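Local coordinates for protein N(2),N(2)-dimethylguanosine tRNA methyltransferase (Pyrococcus horikoshii, PDB 2DUL) that probably transfers two methyl groups from S-adenosyl-L-methionine to the N2 atom of guanine 26 in tRNA, at residues P30-N35 against D224-A229. Sequence-based numbering, arbitrary orientation.
Sequences PRMALN and DHYFRA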
loop_
_atom_site.group_PDB
_atom_site.type_symbol
_atom_site.label_atom_id
_atom_site.label_comp_id
_atom_site.label_asym_id
_atom_site.label_seq_id
_atom_site.Cartn_x
_atom_site.Cartn_y
_atom_site.Cartn_z
ATOM N N PRO A 30 10.225 -14.634 -2.209
ATOM C CA PRO A 30 9.531 -15.189 -1.044
ATOM C C PRO A 30 9.298 -14.145 0.044
ATOM O O PRO A 30 8.364 -14.257 0.840
ATOM C CB PRO A 30 10.457 -16.321 -0.593
ATOM C CG PRO A 30 11.811 -15.847 -1.031
ATOM C CD PRO A 30 11.533 -15.286 -2.404
ATOM N N ARG A 31 10.147 -13.123 0.070
ATOM C CA ARG A 31 10.009 -12.067 1.065
ATOM C C ARG A 31 8.691 -11.316 0.851
ATOM O O ARG A 31 8.200 -10.645 1.759
ATOM C CB ARG A 31 11.193 -11.093 0.979
ATOM C CG ARG A 31 12.549 -11.730 1.314
ATOM C CD ARG A 31 13.690 -10.729 1.148
ATOM N NE ARG A 31 13.627 -9.638 2.120
ATOM C CZ ARG A 31 14.019 -9.738 3.386
ATOM N NH1 ARG A 31 14.508 -10.882 3.846
ATOM N NH2 ARG A 31 13.928 -8.691 4.197
ATOM N N MET A 32 8.120 -11.444 -0.345
ATOM C CA MET A 32 6.862 -10.778 -0.675
ATOM C C MET A 32 5.639 -11.604 -0.298
ATOM O O MET A 32 4.508 -11.217 -0.596
ATOM C CB MET A 32 6.812 -10.445 -2.166
ATOM C CG MET A 32 7.743 -9.322 -2.569
ATOM S SD MET A 32 7.253 -7.727 -1.867
ATOM C CE MET A 32 6.686 -6.886 -3.335
ATOM N N ALA A 33 5.869 -12.741 0.355
ATOM C CA ALA A 33 4.776 -13.604 0.785
ATOM C C ALA A 33 3.948 -12.876 1.843
ATOM O O ALA A 33 2.733 -13.061 1.925
ATOM C CB ALA A 33 5.325 -14.909 1.352
ATOM N N LEU A 34 4.617 -12.055 2.656
ATOM C CA LEU A 34 3.945 -11.280 3.698
ATOM C C LEU A 34 2.978 -10.296 3.042
ATOM O O LEU A 34 1.829 -10.162 3.460
ATOM C CB LEU A 34 4.970 -10.499 4.533
ATOM C CG LEU A 34 4.411 -9.457 5.507
ATOM C CD1 LEU A 34 3.554 -10.144 6.555
ATOM C CD2 LEU A 34 5.550 -8.693 6.168
ATOM N N ASN A 35 3.465 -9.605 2.017
ATOM C CA ASN A 35 2.666 -8.637 1.271
ATOM C C ASN A 35 1.407 -9.326 0.747
ATOM O O ASN A 35 0.300 -8.804 0.882
ATOM C CB ASN A 35 3.495 -8.076 0.106
ATOM C CG ASN A 35 2.718 -7.090 -0.759
ATOM O OD1 ASN A 35 1.739 -7.453 -1.417
ATOM N ND2 ASN A 35 3.161 -5.835 -0.769
ATOM N N ASP A 224 9.706 -2.744 5.017
ATOM C CA ASP A 224 10.941 -3.189 4.386
ATOM C C ASP A 224 11.180 -2.612 2.993
ATOM O O ASP A 224 11.272 -3.342 2.009
ATOM C CB ASP A 224 10.964 -4.717 4.317
ATOM C CG ASP A 224 12.367 -5.272 4.149
ATOM O OD1 ASP A 224 12.506 -6.480 3.864
ATOM O OD2 ASP A 224 13.334 -4.497 4.309
ATOM N N HIS A 225 11.264 -1.290 2.927
ATOM C CA HIS A 225 11.537 -0.582 1.687
ATOM C C HIS A 225 10.511 -0.655 0.564
ATOM O O HIS A 225 10.858 -0.534 -0.611
ATOM C CB HIS A 225 12.914 -0.999 1.172
ATOM C CG HIS A 225 14.015 -0.734 2.149
ATOM N ND1 HIS A 225 14.275 0.522 2.653
ATOM C CD2 HIS A 225 14.904 -1.568 2.741
ATOM C CE1 HIS A 225 15.274 0.452 3.514
ATOM N NE2 HIS A 225 15.674 -0.805 3.585
ATOM N N TYR A 226 9.248 -0.871 0.914
ATOM C CA TYR A 226 8.205 -0.867 -0.094
ATOM C C TYR A 226 6.989 -0.165 0.492
ATOM O O TYR A 226 6.722 -0.257 1.689
ATOM C CB TYR A 226 7.887 -2.287 -0.601
ATOM C CG TYR A 226 7.047 -3.187 0.277
ATOM C CD1 TYR A 226 5.688 -2.939 0.472
ATOM C CD2 TYR A 226 7.596 -4.339 0.848
ATOM C CE1 TYR A 226 4.891 -3.819 1.207
ATOM C CE2 TYR A 226 6.810 -5.227 1.587
ATOM C CZ TYR A 226 5.456 -4.963 1.762
ATOM O OH TYR A 226 4.664 -5.843 2.476
ATOM N N PHE A 227 6.289 0.575 -0.355
ATOM C CA PHE A 227 5.116 1.325 0.067
ATOM C C PHE A 227 3.870 0.661 -0.494
ATOM O O PHE A 227 3.834 0.282 -1.666
ATOM C CB PHE A 227 5.236 2.767 -0.421
ATOM C CG PHE A 227 6.507 3.444 0.018
ATOM C CD1 PHE A 227 7.729 3.107 -0.563
ATOM C CD2 PHE A 227 6.487 4.399 1.028
ATOM C CE1 PHE A 227 8.915 3.712 -0.142
ATOM C CE2 PHE A 227 7.665 5.012 1.458
ATOM C CZ PHE A 227 8.884 4.667 0.870
ATOM N N ARG A 228 2.852 0.535 0.352
ATOM C CA ARG A 228 1.603 -0.125 -0.007
ATOM C C ARG A 228 0.389 0.761 0.267
ATOM O O ARG A 228 0.287 1.379 1.326
ATOM C CB ARG A 228 1.455 -1.406 0.821
ATOM C CG ARG A 228 1.424 -2.711 0.052
ATOM C CD ARG A 228 0.266 -2.788 -0.926
ATOM N NE ARG A 228 -0.088 -4.175 -1.223
ATOM C CZ ARG A 228 -0.684 -4.576 -2.342
ATOM N NH1 ARG A 228 -0.990 -3.696 -3.287
ATOM N NH2 ARG A 228 -0.991 -5.855 -2.508
ATOM N N ALA A 229 -0.546 0.801 -0.675
ATOM C CA ALA A 229 -1.747 1.604 -0.492
ATOM C C ALA A 229 -2.983 0.909 -1.037
ATOM O O ALA A 229 -3.036 0.546 -2.216
ATOM C CB ALA A 229 -1.581 2.964 -1.170
HETATM O O HOH W 1 0.109 -6.011 0.994
#
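Asn35 reaches from the first turn of helix 33-46 to the ring of Tyr226, its ND2 lying 3.3 Å from Tyr226 CE1 with amide and ring planes 51° apart. CG stands anti to the backbone N (chi1 178°), which sets the amide between the tyrosine ring and Arg228. On the same side of the ring plane, nearer CE2, Met32 SD lies oblique to the ring, 4.8 Å from the Tyr226 centroid, a Met-aromatic contact. In this class I methyltransferase fold, the helix start thus packs on strand 226-235, next to the outermost strand 213-223 of the sheet, close to Arg36 and Arg61, both predicted to bind S-adenosyl-L-methionine. Asn35 OD1 accepts a hydrogen bond from Arg61, while Arg228 forms a salt bridge with Asp136. Water 1, at the edge of the Arg228 guanidinium and in its plane, accepts from Arg228 NE (2.9 Å) and donates to Asn35 O (2.8 Å). A leucine in place of Asn35 would probably leave Arg61 without its amide acceptor and the Tyr226 ring without the ND2 group at CE1. Nearer the surface, Arg31 NH2 donates to the syn side of Asp224 OD1 at 2.6 Å, a salt bridge whose guanidinium and carboxylate planes stand 73° apart.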